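Histidine-containing phosphotransfer protein 2 (Oryza sativa, PDB 1YVI) relays phosphoryl groups between cytokinin sensor histidine kinases and B-type response regulators, acting as a positive mediator of multistep His-to-Asp cytokinin signalling. Local coordinates at residues E45-F50 and T133-E138; L49-A54 and D126-F131. One frame throughout, in Å; residues are numbered along the deposited sequence.

Contact 1 (E45-F50 and T133-E138); sequences EVVTLF and TMLQLE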
loop_
_atom_site.group_PDB
_atom_site.type_symbol
_atom_site.label_atom_id
_atom_site.label_comp_id
_atom_site.label_asym_id
_atom_site.label_seq_id
_atom_site.Cartn_x
_atom_site.Cartn_y
_atom_site.Cartn_z
ATOM N N GLU A 45 8.679 4.768 -9.308
ATOM C CA GLU A 45 9.287 3.430 -9.186
ATOM C C GLU A 45 9.047 2.789 -7.833
ATOM O O GLU A 45 8.810 1.585 -7.765
ATOM C CB GLU A 45 10.794 3.455 -9.513
ATOM C CG GLU A 45 11.130 3.841 -11.021
ATOM C CD GLU A 45 10.595 2.867 -12.069
ATOM O OE1 GLU A 45 10.130 1.764 -11.757
ATOM O OE2 GLU A 45 10.655 3.242 -13.244
ATOM N N VAL A 46 9.116 3.608 -6.787
ATOM C CA VAL A 46 8.885 3.170 -5.421
ATOM C C VAL A 46 7.451 2.641 -5.334
ATOM O O VAL A 46 7.228 1.577 -4.755
ATOM C CB VAL A 46 9.145 4.306 -4.393
ATOM C CG1 VAL A 46 8.608 3.955 -2.959
ATOM C CG2 VAL A 46 10.658 4.601 -4.308
ATOM N N VAL A 47 6.510 3.417 -5.878
ATOM C CA VAL A 47 5.071 3.100 -5.818
ATOM C C VAL A 47 4.783 1.840 -6.644
ATOM O O VAL A 47 4.011 0.995 -6.219
ATOM C CB VAL A 47 4.215 4.326 -6.350
ATOM C CG1 VAL A 47 2.854 3.932 -6.742
ATOM C CG2 VAL A 47 4.137 5.380 -5.242
ATOM N N THR A 48 5.370 1.739 -7.833
ATOM C CA THR A 48 5.213 0.536 -8.655
ATOM C C THR A 48 5.664 -0.691 -7.916
ATOM O O THR A 48 4.909 -1.661 -7.819
ATOM C CB THR A 48 5.977 0.691 -9.973
ATOM O OG1 THR A 48 5.505 1.909 -10.574
ATOM C CG2 THR A 48 5.730 -0.483 -10.934
ATOM N N LEU A 49 6.868 -0.644 -7.344
ATOM C CA LEU A 49 7.400 -1.770 -6.584
ATOM C C LEU A 49 6.527 -2.082 -5.362
ATOM O O LEU A 49 6.260 -3.225 -5.065
ATOM C CB LEU A 49 8.822 -1.429 -6.134
ATOM C CG LEU A 49 9.681 -2.472 -5.430
ATOM C CD1 LEU A 49 9.717 -3.832 -6.184
ATOM C CD2 LEU A 49 11.093 -1.859 -5.274
ATOM N N PHE A 50 6.067 -1.056 -4.668
ATOM C CA PHE A 50 5.205 -1.294 -3.521
ATOM C C PHE A 50 3.915 -2.038 -3.944
ATOM O O PHE A 50 3.494 -3.003 -3.275
ATOM C CB PHE A 50 4.816 0.005 -2.864
ATOM C CG PHE A 50 3.764 -0.181 -1.819
ATOM C CD1 PHE A 50 4.102 -0.767 -0.606
ATOM C CD2 PHE A 50 2.423 0.121 -2.096
ATOM C CE1 PHE A 50 3.129 -1.002 0.396
ATOM C CE2 PHE A 50 1.447 -0.104 -1.090
ATOM C CZ PHE A 50 1.844 -0.639 0.173
ATOM N N THR A 133 -3.567 5.923 -11.128
ATOM C CA THR A 133 -3.885 7.240 -11.736
ATOM C C THR A 133 -2.654 8.186 -11.644
ATOM O O THR A 133 -2.312 8.855 -12.624
ATOM C CB THR A 133 -5.127 7.858 -11.048
ATOM O OG1 THR A 133 -6.264 6.950 -11.165
ATOM C CG2 THR A 133 -5.490 9.216 -11.669
ATOM N N MET A 134 -1.997 8.233 -10.489
ATOM C CA MET A 134 -0.766 9.051 -10.300
ATOM C C MET A 134 0.289 8.657 -11.315
ATOM O O MET A 134 0.898 9.528 -11.965
ATOM C CB MET A 134 -0.231 8.888 -8.867
ATOM C CG MET A 134 0.943 9.769 -8.551
ATOM S SD MET A 134 1.826 9.108 -7.115
ATOM C CE MET A 134 2.934 7.997 -7.911
ATOM N N LEU A 135 0.511 7.355 -11.461
ATOM C CA LEU A 135 1.562 6.819 -12.394
ATOM C C LEU A 135 1.339 7.244 -13.845
ATOM O O LEU A 135 2.297 7.592 -14.582
ATOM C CB LEU A 135 1.653 5.283 -12.339
ATOM C CG LEU A 135 2.157 4.713 -11.008
ATOM C CD1 LEU A 135 1.975 3.186 -10.937
ATOM C CD2 LEU A 135 3.630 5.049 -10.802
ATOM N N GLN A 136 0.083 7.146 -14.264
ATOM C CA GLN A 136 -0.339 7.557 -15.588
ATOM C C GLN A 136 -0.080 9.057 -15.748
ATOM O O GLN A 136 0.543 9.479 -16.742
ATOM C CB GLN A 136 -1.810 7.190 -15.754
ATOM C CG GLN A 136 -2.483 7.361 -17.115
ATOM C CD GLN A 136 -3.853 6.602 -17.105
ATOM O OE1 GLN A 136 -4.285 6.117 -16.043
ATOM N NE2 GLN A 136 -4.521 6.496 -18.273
ATOM N N LEU A 137 -0.499 9.869 -14.772
ATOM C CA LEU A 137 -0.162 11.314 -14.803
ATOM C C LEU A 137 1.337 11.594 -14.794
ATOM O O LEU A 137 1.811 12.414 -15.592
ATOM C CB LEU A 137 -0.852 12.101 -13.652
ATOM C CG LEU A 137 -2.395 12.064 -13.662
ATOM C CD1 LEU A 137 -2.987 12.697 -12.359
ATOM C CD2 LEU A 137 -2.886 12.795 -14.881
ATOM N N GLU A 138 2.086 10.945 -13.898
ATOM C CA GLU A 138 3.541 11.097 -13.845
ATOM C C GLU A 138 4.150 10.751 -15.227
ATOM O O GLU A 138 4.961 11.531 -15.768
ATOM C CB GLU A 138 4.183 10.278 -12.698
ATOM C CG GLU A 138 3.875 10.784 -11.272
ATOM C CD GLU A 138 4.937 11.708 -10.666
ATOM O OE1 GLU A 138 5.231 12.786 -11.265
ATOM O OE2 GLU A 138 5.469 11.355 -9.570
#
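Thr48 and Leu135, with CA atoms 8.2 Å apart, mark the closest backbone approach of two helical segments whose axes pass 10.7 Å from each other and whose N-to-C directions differ by 146°, a tilted antiparallel pairing. That spacing leaves the bridging to side chains: no hydrogen bond crosses, and only 156 Å² is buried, counting both sides. Two small groupings make up the contact. In the first, Val47 and Met134 reach toward each other tip to tip, Val47 CG2 lying 3.9 Å from Met134 CE. Met134 first extends away from its own helix, with CG anti to the backbone N, and then bends at its last torsion (chi3 88°). The methyl rather than the sulfur therefore meets the valine. The other valine branch, CG1, stands 4.3 Å from Leu135 CD2, a looser apolar approach. In the second grouping the side chains of Thr48 and Leu135 cross obliquely, and both leucine methyls come up to the hydroxyl: Thr48 OG1 is 3.7 Å from Leu135 CD2 and 3.8 Å from CD1. A polar atom can lie against methyls here because its hydrogen bond is made elsewhere, to the carbonyl oxygen of Ser44 one turn earlier in the same helix. With chi1 at -54°, OG1 lies beside the backbone N, in a position to reach that carbonyl. The contact grades from buried, at Val47 and Met134, to partly exposed, at Thr48 and Leu135. It is structural packing between helix 42-65, near its start, and the C-terminal part of helix 110-142. Val47 also touches Phe131 and Leu135 touches Ser44, so the same two helices continue the packing, while Met134 reaches Leu10 and Leu13 of helix 2-19.

Contact 2 (L49-A54 and D126-F131); sequences LFCDDA and DLRNKF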
loop_
_atom_site.group_PDB
_atom_site.type_symbol
_atom_site.label_atom_id
_atom_site.label_comp_id
_atom_site.label_asym_id
_atom_site.label_seq_id
_atom_site.Cartn_x
_atom_site.Cartn_y
_atom_site.Cartn_z
ATOM N N LEU A 49 6.868 -0.644 -7.344
ATOM C CA LEU A 49 7.400 -1.770 -6.584
ATOM C C LEU A 49 6.527 -2.082 -5.362
ATOM O O LEU A 49 6.260 -3.225 -5.065
ATOM C CB LEU A 49 8.822 -1.429 -6.134
ATOM C CG LEU A 49 9.681 -2.472 -5.430
ATOM C CD1 LEU A 49 9.717 -3.832 -6.184
ATOM C CD2 LEU A 49 11.093 -1.859 -5.274
ATOM N N PHE A 50 6.067 -1.056 -4.668
ATOM C CA PHE A 50 5.205 -1.294 -3.521
ATOM C C PHE A 50 3.915 -2.038 -3.944
ATOM O O PHE A 50 3.494 -3.003 -3.275
ATOM C CB PHE A 50 4.816 0.005 -2.864
ATOM C CG PHE A 50 3.764 -0.181 -1.819
ATOM C CD1 PHE A 50 4.102 -0.767 -0.606
ATOM C CD2 PHE A 50 2.423 0.121 -2.096
ATOM C CE1 PHE A 50 3.129 -1.002 0.396
ATOM C CE2 PHE A 50 1.447 -0.104 -1.090
ATOM C CZ PHE A 50 1.844 -0.639 0.173
ATOM N N CYS A 51 3.288 -1.585 -5.026
ATOM C CA CYS A 51 2.060 -2.254 -5.520
ATOM C C CYS A 51 2.327 -3.754 -5.808
ATOM O O CYS A 51 1.573 -4.641 -5.342
ATOM C CB CYS A 51 1.498 -1.520 -6.739
ATOM S SG CYS A 51 0.700 0.059 -6.249
ATOM N N ASP A 52 3.411 -4.025 -6.544
ATOM C CA ASP A 52 3.863 -5.404 -6.841
ATOM C C ASP A 52 4.089 -6.192 -5.572
ATOM O O ASP A 52 3.555 -7.301 -5.417
ATOM C CB ASP A 52 5.190 -5.405 -7.642
ATOM C CG ASP A 52 5.029 -4.868 -9.072
ATOM O OD1 ASP A 52 3.860 -4.717 -9.508
ATOM O OD2 ASP A 52 6.088 -4.609 -9.762
ATOM N N ASP A 53 4.870 -5.635 -4.649
ATOM C CA ASP A 53 5.261 -6.367 -3.431
ATOM C C ASP A 53 4.083 -6.642 -2.528
ATOM O O ASP A 53 4.007 -7.707 -1.941
ATOM C CB ASP A 53 6.202 -5.522 -2.534
ATOM C CG ASP A 53 7.632 -5.653 -2.910
ATOM O OD1 ASP A 53 7.927 -6.547 -3.737
ATOM O OD2 ASP A 53 8.469 -4.837 -2.406
ATOM N N ALA A 54 3.235 -5.636 -2.313
ATOM C CA ALA A 54 2.025 -5.812 -1.464
ATOM C C ALA A 54 1.132 -6.855 -2.048
ATOM O O ALA A 54 0.650 -7.707 -1.347
ATOM C CB ALA A 54 1.241 -4.506 -1.348
ATOM N N ASP A 126 -7.982 0.584 -2.531
ATOM C CA ASP A 126 -8.290 2.034 -2.498
ATOM C C ASP A 126 -7.043 2.815 -2.824
ATOM O O ASP A 126 -7.092 3.747 -3.618
ATOM C CB ASP A 126 -8.667 2.537 -1.101
ATOM C CG ASP A 126 -10.134 2.294 -0.734
ATOM O OD1 ASP A 126 -10.917 1.877 -1.615
ATOM O OD2 ASP A 126 -10.456 2.482 0.462
ATOM N N LEU A 127 -5.933 2.496 -2.162
ATOM C CA LEU A 127 -4.725 3.266 -2.462
ATOM C C LEU A 127 -4.160 2.904 -3.853
ATOM O O LEU A 127 -3.644 3.774 -4.582
ATOM C CB LEU A 127 -3.653 3.050 -1.373
ATOM C CG LEU A 127 -2.382 3.887 -1.442
ATOM C CD1 LEU A 127 -2.688 5.383 -1.321
ATOM C CD2 LEU A 127 -1.515 3.522 -0.266
ATOM N N ARG A 128 -4.206 1.620 -4.228
ATOM C CA ARG A 128 -3.674 1.228 -5.565
ATOM C C ARG A 128 -4.372 2.021 -6.685
ATOM O O ARG A 128 -3.770 2.426 -7.694
ATOM C CB ARG A 128 -3.902 -0.280 -5.827
ATOM C CG ARG A 128 -3.224 -0.691 -7.134
ATOM C CD ARG A 128 -3.290 -2.224 -7.338
ATOM N NE ARG A 128 -2.366 -2.631 -8.414
ATOM C CZ ARG A 128 -2.595 -2.560 -9.721
ATOM N NH1 ARG A 128 -3.724 -2.063 -10.234
ATOM N NH2 ARG A 128 -1.644 -2.962 -10.540
ATOM N N ASN A 129 -5.669 2.250 -6.499
ATOM C CA ASN A 129 -6.436 3.022 -7.465
ATOM C C ASN A 129 -5.774 4.391 -7.674
ATOM O O ASN A 129 -5.529 4.832 -8.806
ATOM C CB ASN A 129 -7.852 3.250 -6.915
ATOM C CG ASN A 129 -8.630 4.259 -7.746
ATOM O OD1 ASN A 129 -8.656 5.431 -7.443
ATOM N ND2 ASN A 129 -9.213 3.794 -8.839
ATOM N N LYS A 130 -5.534 5.088 -6.585
ATOM C CA LYS A 130 -4.978 6.469 -6.683
ATOM C C LYS A 130 -3.545 6.418 -7.225
ATOM O O LYS A 130 -3.167 7.230 -8.072
ATOM C CB LYS A 130 -5.002 7.098 -5.273
ATOM C CG LYS A 130 -6.385 7.306 -4.719
ATOM C CD LYS A 130 -7.242 8.128 -5.672
ATOM C CE LYS A 130 -8.696 8.317 -5.128
ATOM N NZ LYS A 130 -9.555 7.127 -5.371
ATOM N N PHE A 131 -2.750 5.441 -6.761
ATOM C CA PHE A 131 -1.387 5.247 -7.291
ATOM C C PHE A 131 -1.358 5.009 -8.767
ATOM O O PHE A 131 -0.505 5.527 -9.412
ATOM C CB PHE A 131 -0.612 4.099 -6.626
ATOM C CG PHE A 131 -0.091 4.417 -5.232
ATOM C CD1 PHE A 131 0.108 5.727 -4.792
ATOM C CD2 PHE A 131 0.296 3.353 -4.384
ATOM C CE1 PHE A 131 0.651 5.978 -3.508
ATOM C CE2 PHE A 131 0.887 3.593 -3.131
ATOM C CZ PHE A 131 1.032 4.904 -2.666
HETATM O O HOH W 1 -0.624 -4.804 -7.664
#
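Within the four-helix bundle characteristic of HPt domains, Cys51 meets Phe131 and Arg128 where helices 42-65 and 110-142 run antiparallel, their segments at 150°. The two CA atoms of Cys51 and Arg128 approach to 6.7 Å, although the segment axes stay 11.1 Å apart. Cys51 makes a sulfur-aromatic contact with Phe131: Cys51 SG lies 3.8 Å from Phe131 CD2, and its direction from the ring centroid is 78° off the normal, which puts it at the edge. SG stands anti to its own carbonyl carbon (chi1 -74°), which directs it across the interface. Phe50 comes to the same edge near the ring plane, its CD2 3.9 Å from Phe131 CE2, and the two phenylalanine side chains cross at about a right angle. Leu127 CG, from the same helix, sits 3.6 Å above one face of the Phe131 ring, offset toward its rim. Met17 of helix 2-19 also touches this ring. At the partly exposed margin, the aliphatic start of Arg128 passes Cys51, CG lying 4.1 Å from SG. The chain then runs extended as far as NE, which donates to a water 2.9 Å away; that water gives a weak 3.2 Å bond to the backbone oxygen of Cys51.

Contacts 1 and 2 join the same two helices, 42-65 and 110-142, and their centres lie 8 Å apart. Along the chain the order is 45-50, 49-54, 126-131, 133-138: advancing along the first helix means going back along the second, as antiparallel packing requires. The segments 45-50 and 49-54 overlap at Leu49 and Phe50, and Val47 CG1 packs 3.3 Å from Phe131 CG, making the seam continuous. The centre of contact 2 is about 5 Å from the centre of the chain, that of contact 1 about 12 Å. Both are packing between two helices of the HPt protein; helix 72-89, against which Phe50 packs, carries His80, the predicted phosphorylation site.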